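Local coordinates for oxidoreductase, NAD-binding/iron-sulfur cluster-binding protein (Nitratireductor pacificus pht-3B, PDB 6ZXU) that acts as a catabolic reductive dehalogenase, carrying cobalamin and iron-sulfur clusters with which it probably strips halogen from organohalide substrates, at residues A44-A49 with G265-R270; G90-L95 with G191-G196; D102-A107 with A242-R247; A107-A112 with W640-E645; T141-F146 with V236-Y241. All blocks are in the same frame, centred on the assembly; numbering follows the deposited sequence.

Overall arrangement
The five contacts illustrate how chemistry follows place in a fold. Interaction 5 is the buried core: two central strands of a four-stranded antiparallel sheet, joined by backbone hydrogen bonds. Interaction 2 reaches the same sheet at one of its outermost strands, 194-198, but lies at the surface and relies on apolar packing and a water. Interactions 3 and 4 share Ala107 and use successive turns of helix 103-116; the first binds the loop leaving strand 232-239 and is partly buried, whereas the second, largely buried, stacks an amide on a ring more than 500 residues further along the chain. Interaction 1 touches none of the others and depends on a salt bridge between loops.

Interaction 1: residues A44-A49 with G265-R270; sequences ALERLA and GIDGTR
Arg47 and Asp267 dominate this contact, their salt bridge tying a loop to the turn that follows a helix. Arg47 NH2 gives a nearly straight bond to Asp267 OD2 (2.9 Å, 167° at the hydrogen), and Arg47 NE adds a weak one of 3.4 Å to the same oxygen. OD2 lies almost in the guanidinium plane and is met on its syn side, with the donor 25° out of the carboxylate plane. The arginine chain is extended from CG to NE, which carries its charged end across to the turn. Ile266 CG2 packs 3.9 Å from Arg47 NH2. Deeper in, Thr269 sets its OG1 4.0 Å from Ala44 CB.

A water accepts from Arg47 NE and donates to the carboxylates of both Glu46 and Asp267. Those like charges come within 4.2 Å, Glu46 OE2 to Asp267 OD2; the arginine, and the salt bridge that Arg36 makes to Glu46, are likely to offset them.

Two backbone features position the groups. A short 3-10 turn through Glu46 and Arg47 sends both side chains toward the 265-270 turn, and both Ala44 and Arg47 touch Val262 of helix 260-264. That helix ends in a Schellman motif with Gly265 as its C-prime residue, and a type I beta turn from Gly265 to Gly268 follows directly, holding Asp267 at its third position.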
# COMPACT_ATOMS: atom_id res chain seq x y z
N ALA A 44 -16.56 15.17 5.71
CA ALA A 44 -17.09 16.53 5.42
C ALA A 44 -16.81 17.48 6.61
O ALA A 44 -17.72 18.13 7.14
CB ALA A 44 -18.60 16.50 5.09
N LEU A 45 -15.54 17.63 6.95
CA LEU A 45 -15.11 18.46 8.06
C LEU A 45 -15.44 19.95 7.82
O LEU A 45 -15.72 20.70 8.74
CB LEU A 45 -13.62 18.29 8.32
CG LEU A 45 -13.12 16.87 8.62
CD1 LEU A 45 -11.62 16.85 8.91
CD2 LEU A 45 -13.92 16.23 9.71
N GLU A 46 -15.41 20.37 6.59
CA GLU A 46 -15.73 21.72 6.25
C GLU A 46 -17.18 22.10 6.44
O GLU A 46 -17.55 23.26 6.27
CB GLU A 46 -15.26 22.03 4.80
CG GLU A 46 -16.17 21.48 3.68
CD GLU A 46 -15.98 19.96 3.33
OE1 GLU A 46 -15.17 19.24 4.00
OE2 GLU A 46 -16.68 19.49 2.39
N ARG A 47 -18.06 21.16 6.78
CA ARG A 47 -19.46 21.46 7.05
C ARG A 47 -19.77 21.44 8.52
O ARG A 47 -20.94 21.52 8.89
CB ARG A 47 -20.34 20.45 6.28
CG ARG A 47 -20.26 20.65 4.78
CD ARG A 47 -21.27 19.75 4.09
NE ARG A 47 -21.26 19.96 2.64
CZ ARG A 47 -22.14 20.71 1.98
NH1 ARG A 47 -23.09 21.36 2.62
NH2 ARG A 47 -22.05 20.81 0.65
N LEU A 48 -18.77 21.34 9.38
CA LEU A 48 -19.01 21.34 10.82
C LEU A 48 -18.97 22.79 11.33
O LEU A 48 -18.22 23.63 10.80
CB LEU A 48 -17.97 20.55 11.54
CG LEU A 48 -17.96 19.07 11.09
CD1 LEU A 48 -16.90 18.33 11.84
CD2 LEU A 48 -19.29 18.40 11.29
N ALA A 49 -19.72 23.04 12.40
CA ALA A 49 -19.77 24.37 13.01
C ALA A 49 -18.46 24.64 13.74
O ALA A 49 -18.02 23.85 14.52
CB ALA A 49 -20.90 24.43 13.99
N GLY A 265 -23.26 12.46 1.55
CA GLY A 265 -21.93 12.52 0.98
C GLY A 265 -21.92 13.23 -0.35
O GLY A 265 -21.25 12.82 -1.28
N ILE A 266 -22.62 14.36 -0.43
CA ILE A 266 -22.88 14.98 -1.74
C ILE A 266 -21.60 15.39 -2.47
O ILE A 266 -21.53 15.40 -3.72
CB ILE A 266 -23.90 16.15 -1.59
CG1 ILE A 266 -24.48 16.51 -2.95
CG2 ILE A 266 -23.33 17.45 -0.98
CD1 ILE A 266 -25.55 15.53 -3.43
N ASP A 267 -20.61 15.80 -1.69
CA ASP A 267 -19.35 16.27 -2.26
C ASP A 267 -18.33 15.16 -2.48
O ASP A 267 -17.18 15.41 -2.75
CB ASP A 267 -18.76 17.39 -1.35
CG ASP A 267 -19.59 18.72 -1.44
OD1 ASP A 267 -20.14 19.04 -2.58
OD2 ASP A 267 -19.78 19.39 -0.37
N GLY A 268 -18.75 13.93 -2.29
CA GLY A 268 -17.89 12.77 -2.49
C GLY A 268 -17.27 12.22 -1.24
O GLY A 268 -16.27 11.59 -1.29
N THR A 269 -17.86 12.51 -0.11
CA THR A 269 -17.34 12.17 1.16
C THR A 269 -17.97 10.86 1.64
O THR A 269 -18.96 10.40 1.07
CB THR A 269 -17.57 13.36 2.14
OG1 THR A 269 -18.94 13.80 2.17
CG2 THR A 269 -16.69 14.52 1.76
N ARG A 270 -17.48 10.34 2.75
CA ARG A 270 -17.98 9.10 3.33
C ARG A 270 -19.48 9.25 3.76
O ARG A 270 -19.81 10.11 4.55
CB ARG A 270 -17.17 8.74 4.53
CG ARG A 270 -17.50 7.42 5.15
CD ARG A 270 -16.62 7.21 6.41
NE ARG A 270 -17.01 6.03 7.15
CZ ARG A 270 -16.60 4.80 6.81
NH1 ARG A 270 -17.06 3.72 7.46
NH2 ARG A 270 -15.75 4.65 5.79
O HOH W 1 -19.03 18.24 1.71

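Interaction 2: residues G90-L95 with G191-G196; sequences GPVAPL and GFPARG
Leu95 and Phe192 make the tightest apolar meeting here, where a loop packs at the surface on the turn between a helix and a strand with no direct hydrogen bond between them. Leu95 CD1 lies 3.4 Å from Phe192 CZ, approaching the ring obliquely; with CG beside the carbonyl carbon (chi1 -174°), the leucine brings this methyl nearer than its backbone would suggest. Val92 CG1 rests against the Gly191 peptide, 3.6 Å from its C, and its apolar partner is Pro193 CD at 4.1 Å.

Phe192 also packs on Val187 of helix 168-190, on Ile99, and on Tyr241, whose ring meets it at about 50°. Replacing it with an alanine would probably leave the Leu95 methyl without its main partner and open a gap between the loop and the ring of Tyr241.

The turn between these patches is the Schellman motif at Gly191, which ends helix 168-190 and leads into strand 194-198, an outermost strand of the four-stranded antiparallel sheet. A CB at Gly191 would come 2.8 Å from Leu95 CD1, a clash, and the backbone angles there would also press such an atom against the preceding carbonyl oxygen.

Polar contacts are indirect or weak. Gly191 CA makes a CA-H...O contact of 3.3 Å with Ala93 O. A water donates to both Ala93 O and Gly191 O, the latter at 2.8 Å, bridging the two backbones. Beyond the pair, Ala93 has a backbone hydrogen bond with Arg188, near the end of helix 168-190.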
# COMPACT_ATOMS: atom_id res chain seq x y z
N GLY A 90 15.22 13.82 13.92
CA GLY A 90 16.28 13.42 13.04
C GLY A 90 17.04 14.62 12.48
O GLY A 90 16.73 15.78 12.73
N PRO A 91 18.01 14.33 11.62
CA PRO A 91 18.68 15.41 10.91
C PRO A 91 17.79 16.25 9.98
O PRO A 91 16.87 15.72 9.30
CB PRO A 91 19.73 14.66 10.05
CG PRO A 91 19.17 13.29 9.85
CD PRO A 91 18.36 13.00 11.11
N VAL A 92 18.13 17.54 9.89
CA VAL A 92 17.44 18.46 9.01
C VAL A 92 18.35 18.73 7.78
O VAL A 92 19.52 19.02 7.92
CB VAL A 92 17.14 19.75 9.77
CG1 VAL A 92 16.35 20.69 8.94
CG2 VAL A 92 16.43 19.42 11.07
N ALA A 93 17.80 18.60 6.60
CA ALA A 93 18.51 18.89 5.41
C ALA A 93 18.74 20.41 5.25
O ALA A 93 18.00 21.24 5.80
CB ALA A 93 17.73 18.35 4.22
N PRO A 94 19.70 20.79 4.40
CA PRO A 94 19.81 22.17 4.00
C PRO A 94 18.58 22.66 3.28
O PRO A 94 17.90 21.89 2.53
CB PRO A 94 21.01 22.18 3.02
CG PRO A 94 21.73 20.94 3.28
CD PRO A 94 20.68 19.94 3.71
N LEU A 95 18.26 23.93 3.52
CA LEU A 95 17.13 24.52 2.88
C LEU A 95 17.48 24.90 1.46
O LEU A 95 18.44 25.60 1.20
CB LEU A 95 16.68 25.72 3.67
CG LEU A 95 15.40 26.38 3.19
CD1 LEU A 95 14.18 25.65 3.72
CD2 LEU A 95 15.36 27.84 3.62
N GLY A 191 13.84 21.01 4.75
CA GLY A 191 14.81 21.97 5.28
C GLY A 191 14.35 22.62 6.58
O GLY A 191 15.01 23.54 7.03
N PHE A 192 13.30 22.12 7.22
CA PHE A 192 12.74 22.74 8.40
C PHE A 192 12.75 21.81 9.54
O PHE A 192 12.37 20.64 9.41
CB PHE A 192 11.26 23.22 8.15
CG PHE A 192 11.11 24.17 7.02
CD1 PHE A 192 11.06 23.71 5.70
CD2 PHE A 192 11.07 25.54 7.24
CE1 PHE A 192 11.02 24.58 4.63
CE2 PHE A 192 11.00 26.40 6.18
CZ PHE A 192 10.94 25.93 4.87
N PRO A 193 13.22 22.25 10.71
CA PRO A 193 13.11 21.42 11.89
C PRO A 193 11.69 21.08 12.24
O PRO A 193 10.76 21.87 12.08
CB PRO A 193 13.72 22.31 12.99
CG PRO A 193 14.74 23.11 12.23
CD PRO A 193 14.06 23.44 10.95
N ALA A 194 11.50 19.86 12.65
CA ALA A 194 10.17 19.27 12.94
C ALA A 194 10.29 18.04 13.78
O ALA A 194 11.28 17.28 13.68
CB ALA A 194 9.48 18.94 11.62
N ARG A 195 9.37 17.88 14.66
CA ARG A 195 9.42 16.82 15.62
C ARG A 195 8.02 16.18 15.71
O ARG A 195 7.00 16.89 15.74
CB ARG A 195 9.81 17.39 16.97
CG ARG A 195 9.61 16.52 18.20
CD ARG A 195 10.49 15.33 18.20
NE ARG A 195 10.88 14.86 19.54
CZ ARG A 195 10.19 14.11 20.38
NH1 ARG A 195 8.96 13.66 20.15
NH2 ARG A 195 10.78 13.76 21.54
N GLY A 196 7.96 14.84 15.72
CA GLY A 196 6.73 14.11 15.84
C GLY A 196 6.46 13.76 17.27
O GLY A 196 7.38 13.63 18.09
O HOH W 2 17.83 23.48 6.92

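Interaction 3: residues D102-A107 with A242-R247; sequences DPARRA and ALAADR
Arg106 reaches from the first turn of helix 103-116 to Ala242, and the two segments illustrate how a helix start can receive a passing loop. Asp102 is the N-cap, its OD1 accepting from Ala104 N; the loop 242-247 has just left strand 232-239.

With CG anti to the carbonyl carbon (chi1 -68°) and an extended chain, Arg106 lays its CD beside the Ala242 carbonyl and its NH1 at the oxygen. The bond from Arg106 NH1 to Ala242 O is 3.2 Å and straight at 165°; it lies in the carbonyl plane, on a lone pair, and close to the guanidinium plane. A water accepts from both Arg106 NH1 and Ala242 N, while Arg106 NE is held by Pro100 O. A leucine in its place would probably leave the carbonyls of Ala242 and Pro100 without these donors and the water without one of its anchors.

Leu243 turns its CD2 against the base of the arginine, 3.8 Å from Arg106 CB. Ala244 points its CB at the helix, 3.8 Å from Ala104 CA and 4.1 Å from Ala107 CB. Such small side chains allow close backbone approach, and Ala244 N bonds Pro103 O at 3.0 Å. Pro103 O thus takes two donors, Ala107 N within the helix and Ala244 N from the loop, which reach it from opposite faces of its carbonyl plane.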
# COMPACT_ATOMS: atom_id res chain seq x y z
N ASP A 102 3.87 30.22 0.40
CA ASP A 102 2.46 30.42 0.84
C ASP A 102 1.99 29.46 1.91
O ASP A 102 1.91 28.26 1.64
CB ASP A 102 1.55 30.32 -0.39
CG ASP A 102 0.10 30.64 -0.07
OD1 ASP A 102 -0.21 30.91 1.12
OD2 ASP A 102 -0.72 30.56 -0.98
N PRO A 103 1.67 29.94 3.13
CA PRO A 103 1.33 28.99 4.20
C PRO A 103 0.07 28.21 3.97
O PRO A 103 -0.12 27.20 4.59
CB PRO A 103 1.17 29.89 5.45
CG PRO A 103 1.98 31.11 5.12
CD PRO A 103 1.75 31.31 3.64
N ALA A 104 -0.82 28.75 3.15
CA ALA A 104 -2.05 28.06 2.76
C ALA A 104 -1.73 26.90 1.83
O ALA A 104 -2.22 25.82 2.06
CB ALA A 104 -3.02 29.00 2.06
N ARG A 105 -0.84 27.10 0.88
CA ARG A 105 -0.40 26.02 0.08
C ARG A 105 0.35 24.97 0.90
O ARG A 105 0.22 23.74 0.67
CB ARG A 105 0.43 26.54 -1.06
CG ARG A 105 0.63 25.44 -2.09
CD ARG A 105 1.29 25.95 -3.36
NE ARG A 105 1.77 24.80 -4.17
CZ ARG A 105 2.68 24.91 -5.13
NH1 ARG A 105 3.22 26.11 -5.41
NH2 ARG A 105 3.06 23.81 -5.83
N ARG A 106 1.17 25.43 1.83
CA ARG A 106 1.90 24.50 2.66
C ARG A 106 0.96 23.67 3.49
O ARG A 106 1.19 22.45 3.72
CB ARG A 106 2.88 25.23 3.60
CG ARG A 106 4.03 25.89 2.85
CD ARG A 106 4.77 26.76 3.87
NE ARG A 106 6.05 27.32 3.38
CZ ARG A 106 6.93 27.91 4.20
NH1 ARG A 106 6.66 28.04 5.51
NH2 ARG A 106 8.04 28.37 3.71
N ALA A 107 -0.05 24.31 4.00
CA ALA A 107 -1.05 23.61 4.85
C ALA A 107 -1.82 22.56 4.07
O ALA A 107 -1.96 21.43 4.53
CB ALA A 107 -2.02 24.59 5.42
N ALA A 242 5.97 27.42 8.68
CA ALA A 242 4.72 28.15 8.93
C ALA A 242 3.62 27.63 8.06
O ALA A 242 3.79 27.43 6.85
CB ALA A 242 4.91 29.62 8.66
N LEU A 243 2.48 27.46 8.69
CA LEU A 243 1.30 26.86 8.08
C LEU A 243 0.06 27.70 8.40
O LEU A 243 -0.10 28.13 9.53
CB LEU A 243 1.08 25.44 8.67
CG LEU A 243 2.18 24.42 8.52
CD1 LEU A 243 1.98 23.25 9.47
CD2 LEU A 243 2.24 23.96 7.07
N ALA A 244 -0.88 27.74 7.44
CA ALA A 244 -2.23 28.29 7.73
C ALA A 244 -2.99 27.44 8.75
O ALA A 244 -3.10 26.20 8.58
CB ALA A 244 -3.00 28.44 6.43
N ALA A 245 -3.46 28.05 9.84
CA ALA A 245 -4.15 27.33 10.89
C ALA A 245 -5.69 27.12 10.65
O ALA A 245 -6.29 27.80 9.82
CB ALA A 245 -3.96 28.03 12.23
N ASP A 246 -6.30 26.21 11.42
CA ASP A 246 -7.72 25.90 11.37
C ASP A 246 -8.39 26.46 12.58
O ASP A 246 -7.75 27.05 13.41
CB ASP A 246 -7.92 24.37 11.29
CG ASP A 246 -7.42 23.79 9.92
OD1 ASP A 246 -7.95 24.15 8.88
OD2 ASP A 246 -6.47 22.96 9.85
N ARG A 247 -9.69 26.28 12.67
CA ARG A 247 -10.46 26.80 13.79
C ARG A 247 -11.06 25.71 14.58
O ARG A 247 -11.50 24.72 14.03
CB ARG A 247 -11.53 27.76 13.20
CG ARG A 247 -10.90 28.86 12.39
CD ARG A 247 -11.81 29.66 11.48
NE ARG A 247 -12.86 30.28 12.23
CZ ARG A 247 -14.15 30.10 12.01
NH1 ARG A 247 -14.58 29.29 11.04
NH2 ARG A 247 -15.03 30.78 12.77
O HOH W 3 8.44 29.04 7.58

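Interaction 4: residues A107-A112 with W640-E645; sequences AENLKA and WWFDLE
On helix 103-116, Asn109 and Ala112 face Trp640 and Phe642 of the loop before strand 645-647, and the buried asparagine serves at once as donor and as flat packing surface. Its amide is stacked on the Phe642 ring, the planes only 9° apart; Asn109 CG lies over one face, 3.5 Å from Phe642 CZ and offset toward the rim. With CG anti to its backbone N (chi1 168°), the side chain lies over the ring with ND2 turned to the loop backbone.

Asn109 ND2 donates to Trp640 O at 3.1 Å, close to the amide plane and tilted 16° from the carbonyl plane. The same nitrogen also gives to a water 3.0 Å away, and that water accepts from Phe642 N. Asn109 OD1 is hydrogen-bonded to Tyr186 OH of helix 168-190, so both ends of the amide are gripped and its rotation is fixed.

Through these contacts a helix beside the N-terminal four-stranded sheet meets a chain segment more than 500 residues later. The Trp641 side chain is about 14 Å from the bound cobalamin.

Ala112 supplies the apolar half. Its CB meets Trp640 CB at 3.6 Å and lies against the indole, while Trp641 CE3 packs over the opposite face, 3.6 Å above the plane. Trp640 NE1 is hydrogen-bonded to Thr434 OG1.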
# COMPACT_ATOMS: atom_id res chain seq x y z
N ALA A 107 -0.05 24.31 4.00
CA ALA A 107 -1.05 23.61 4.85
C ALA A 107 -1.82 22.56 4.07
O ALA A 107 -1.96 21.43 4.53
CB ALA A 107 -2.02 24.59 5.42
N GLU A 108 -2.28 22.91 2.90
CA GLU A 108 -2.96 21.94 2.01
C GLU A 108 -2.09 20.72 1.77
O GLU A 108 -2.52 19.59 1.97
CB GLU A 108 -3.34 22.59 0.68
CG GLU A 108 -4.42 23.67 0.90
CD GLU A 108 -4.61 24.62 -0.27
OE1 GLU A 108 -3.90 24.47 -1.32
OE2 GLU A 108 -5.49 25.51 -0.12
N ASN A 109 -0.86 20.95 1.37
CA ASN A 109 0.08 19.86 1.05
C ASN A 109 0.34 18.94 2.20
O ASN A 109 0.39 17.75 2.04
CB ASN A 109 1.36 20.43 0.50
CG ASN A 109 2.46 19.40 0.42
OD1 ASN A 109 3.26 19.29 1.34
ND2 ASN A 109 2.52 18.68 -0.71
N LEU A 110 0.50 19.49 3.38
CA LEU A 110 0.83 18.67 4.50
C LEU A 110 -0.40 17.91 5.01
O LEU A 110 -0.30 16.79 5.49
CB LEU A 110 1.42 19.55 5.58
CG LEU A 110 2.23 18.95 6.66
CD1 LEU A 110 3.38 18.12 6.12
CD2 LEU A 110 2.73 20.07 7.61
N LYS A 111 -1.58 18.54 4.95
CA LYS A 111 -2.83 17.82 5.24
C LYS A 111 -3.11 16.70 4.26
O LYS A 111 -3.45 15.63 4.64
CB LYS A 111 -4.01 18.78 5.21
CG LYS A 111 -4.11 19.69 6.40
CD LYS A 111 -5.31 20.63 6.16
CE LYS A 111 -5.98 20.92 7.45
NZ LYS A 111 -7.07 21.91 7.14
N ALA A 112 -2.87 16.95 2.98
CA ALA A 112 -3.00 15.93 1.95
C ALA A 112 -1.99 14.79 2.16
O ALA A 112 -2.32 13.61 1.91
CB ALA A 112 -2.82 16.54 0.57
N TRP A 640 -1.76 16.99 -5.34
CA TRP A 640 -1.58 17.68 -4.10
C TRP A 640 -0.12 17.81 -3.69
O TRP A 640 0.16 18.52 -2.71
CB TRP A 640 -2.29 16.91 -2.98
CG TRP A 640 -1.90 15.45 -2.86
CD1 TRP A 640 -2.53 14.38 -3.49
CD2 TRP A 640 -0.83 14.88 -2.08
NE1 TRP A 640 -1.90 13.18 -3.17
CE2 TRP A 640 -0.87 13.45 -2.31
CE3 TRP A 640 0.16 15.41 -1.28
CZ2 TRP A 640 0.05 12.61 -1.74
CZ3 TRP A 640 1.09 14.59 -0.75
CH2 TRP A 640 1.02 13.20 -0.95
N TRP A 641 0.79 17.07 -4.33
CA TRP A 641 2.20 16.98 -3.88
C TRP A 641 3.05 18.04 -4.57
O TRP A 641 2.67 18.60 -5.62
CB TRP A 641 2.79 15.56 -4.18
CG TRP A 641 2.71 15.18 -5.65
CD1 TRP A 641 3.68 15.37 -6.61
CD2 TRP A 641 1.60 14.57 -6.31
NE1 TRP A 641 3.22 14.95 -7.82
CE2 TRP A 641 1.95 14.44 -7.65
CE3 TRP A 641 0.36 14.11 -5.87
CZ2 TRP A 641 1.06 13.93 -8.57
CZ3 TRP A 641 -0.51 13.62 -6.78
CH2 TRP A 641 -0.17 13.52 -8.13
N PHE A 642 4.22 18.31 -3.98
CA PHE A 642 5.24 19.20 -4.56
C PHE A 642 6.15 18.43 -5.50
O PHE A 642 6.48 17.27 -5.24
CB PHE A 642 6.10 19.82 -3.45
CG PHE A 642 5.37 20.70 -2.47
CD1 PHE A 642 4.21 21.36 -2.79
CD2 PHE A 642 5.90 20.87 -1.19
CE1 PHE A 642 3.55 22.14 -1.90
CE2 PHE A 642 5.29 21.67 -0.28
CZ PHE A 642 4.11 22.30 -0.63
N ASP A 643 6.55 19.05 -6.59
CA ASP A 643 7.55 18.51 -7.48
C ASP A 643 8.98 18.86 -6.98
O ASP A 643 9.51 19.91 -7.29
CB ASP A 643 7.35 19.07 -8.89
CG ASP A 643 6.16 18.51 -9.56
OD1 ASP A 643 5.62 17.44 -9.13
OD2 ASP A 643 5.70 19.11 -10.48
N LEU A 644 9.51 18.02 -6.12
CA LEU A 644 10.79 18.16 -5.48
C LEU A 644 11.62 16.93 -5.72
O LEU A 644 11.12 15.82 -5.57
CB LEU A 644 10.65 18.36 -3.95
CG LEU A 644 9.93 19.63 -3.50
CD1 LEU A 644 9.71 19.68 -1.99
CD2 LEU A 644 10.69 20.86 -3.99
N GLU A 645 12.88 17.15 -6.08
CA GLU A 645 13.87 16.11 -6.27
C GLU A 645 15.02 16.45 -5.38
O GLU A 645 15.57 17.52 -5.46
CB GLU A 645 14.30 16.06 -7.77
CG GLU A 645 15.43 15.12 -8.02
CD GLU A 645 15.87 15.05 -9.48
OE1 GLU A 645 15.50 15.92 -10.33
OE2 GLU A 645 16.59 14.08 -9.81
O HOH W 4 4.74 16.82 -1.47

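Interaction 5: residues T141-F146 with V236-Y241; sequences THALVF and VVTTGY
Val145 and Val236 lie side by side across the middle of a four-stranded antiparallel sheet, and this pair of strands is a worked example of side chains fitted together along a beta ladder. The short segments 142-146 and 236-239 run antiparallel, their directions 169° apart.

On the face bearing Ala143, Val145, Val236 and Thr238, bulk alternates with a dip. Val236 spreads two methyls: CG2 abuts Val145 CG1 at 4.0 Å, while CG1, beside its own carbonyl carbon (chi1 173°), reaches diagonally toward the small Ala143, 3.9 Å from its CB. Leu209 of helix 206-212 touches both valines, and Leu206 touches Val236.

The other face carries His142, Leu144, Val237 and Thr239. Leu144 and Val237, a hydrogen-bonded pair, pack with their CB atoms 4.3 Å apart, and helix 168-190 meets this face through Leu183 on Leu144 and Val187 on Thr239. Phe146 folds its ring back toward the neighbouring strand, so that CE2 comes obliquely to 4.1 Å from Val236 N.

The regular ladder, with Leu144 N to Val237 O at 2.8 Å, gives way at its end to a classic beta bulge, where Thr141 and His142 both face Thr239. His142 N reaches Thr239 O nearly along the C=O axis (3.0 Å), whereas Thr141 N comes from above the carbonyl plane. Thr239 OG1 accepts from Tyr241 N in an ST turn and also bonds Pro193 O. At the bulge itself, Thr141 OG1 and His142 ND1 share a hydrogen bond of 2.8 Å.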
# COMPACT_ATOMS: atom_id res chain seq x y z
N THR A 141 6.54 26.90 15.91
CA THR A 141 5.34 27.80 16.01
C THR A 141 3.96 27.18 15.59
O THR A 141 2.91 27.79 15.79
CB THR A 141 5.62 28.96 15.08
OG1 THR A 141 5.97 28.48 13.77
CG2 THR A 141 6.80 29.80 15.60
N HIS A 142 4.00 25.99 15.00
CA HIS A 142 2.85 25.33 14.43
C HIS A 142 2.82 23.86 14.71
O HIS A 142 3.87 23.24 14.89
CB HIS A 142 2.82 25.60 12.93
CG HIS A 142 2.53 27.03 12.59
ND1 HIS A 142 3.53 27.98 12.46
CD2 HIS A 142 1.35 27.67 12.33
CE1 HIS A 142 2.99 29.15 12.14
NE2 HIS A 142 1.67 28.98 12.03
N ALA A 143 1.60 23.33 14.76
CA ALA A 143 1.36 21.96 14.96
C ALA A 143 0.37 21.44 13.86
O ALA A 143 -0.70 22.02 13.63
CB ALA A 143 0.81 21.69 16.31
N LEU A 144 0.81 20.39 13.15
CA LEU A 144 -0.10 19.49 12.41
C LEU A 144 -0.60 18.42 13.33
O LEU A 144 0.18 17.67 13.85
CB LEU A 144 0.62 18.87 11.25
CG LEU A 144 -0.24 17.96 10.39
CD1 LEU A 144 -0.97 18.72 9.35
CD2 LEU A 144 0.70 17.01 9.70
N VAL A 145 -1.94 18.37 13.53
CA VAL A 145 -2.53 17.45 14.45
C VAL A 145 -3.39 16.50 13.62
O VAL A 145 -4.08 16.93 12.70
CB VAL A 145 -3.43 18.16 15.48
CG1 VAL A 145 -3.85 17.23 16.58
CG2 VAL A 145 -2.68 19.36 16.09
N PHE A 146 -3.31 15.22 13.92
CA PHE A 146 -4.10 14.22 13.21
C PHE A 146 -4.58 13.15 14.13
O PHE A 146 -3.97 12.87 15.16
CB PHE A 146 -3.37 13.65 12.04
CG PHE A 146 -2.14 12.92 12.42
CD1 PHE A 146 -2.24 11.58 12.83
CD2 PHE A 146 -0.90 13.50 12.31
CE1 PHE A 146 -1.10 10.87 13.14
CE2 PHE A 146 0.26 12.80 12.70
CZ PHE A 146 0.15 11.49 13.14
N VAL A 236 0.99 14.34 16.44
CA VAL A 236 1.29 15.77 16.20
C VAL A 236 2.67 15.88 15.58
O VAL A 236 3.60 15.14 15.90
CB VAL A 236 1.24 16.58 17.50
CG1 VAL A 236 1.70 17.99 17.23
CG2 VAL A 236 -0.16 16.55 18.10
N VAL A 237 2.78 16.76 14.62
CA VAL A 237 4.08 17.22 14.17
C VAL A 237 4.18 18.73 14.50
O VAL A 237 3.39 19.54 14.00
CB VAL A 237 4.26 17.00 12.67
CG1 VAL A 237 5.59 17.55 12.21
CG2 VAL A 237 4.15 15.50 12.32
N THR A 238 5.18 19.11 15.32
CA THR A 238 5.42 20.50 15.62
C THR A 238 6.57 20.95 14.74
O THR A 238 7.51 20.19 14.45
CB THR A 238 5.78 20.75 17.09
OG1 THR A 238 6.95 19.98 17.43
CG2 THR A 238 4.63 20.39 17.98
N THR A 239 6.52 22.18 14.30
CA THR A 239 7.54 22.70 13.40
C THR A 239 7.52 24.24 13.38
O THR A 239 6.56 24.87 13.82
CB THR A 239 7.32 22.13 11.97
OG1 THR A 239 8.34 22.59 11.08
CG2 THR A 239 5.99 22.56 11.39
N GLY A 240 8.60 24.81 12.86
CA GLY A 240 8.68 26.23 12.55
C GLY A 240 8.37 26.50 11.09
O GLY A 240 8.29 27.66 10.69
N TYR A 241 8.14 25.45 10.29
CA TYR A 241 7.54 25.55 8.91
C TYR A 241 6.13 26.18 9.11
O TYR A 241 5.20 25.54 9.64
CB TYR A 241 7.42 24.13 8.32
CG TYR A 241 6.90 23.92 6.89
CD1 TYR A 241 7.54 24.45 5.84
CD2 TYR A 241 5.87 23.04 6.66
CE1 TYR A 241 7.17 24.17 4.55
CE2 TYR A 241 5.43 22.73 5.38
CZ TYR A 241 6.08 23.26 4.31
OH TYR A 241 5.66 22.96 3.00
O HOH W 5 7.60 29.60 12.19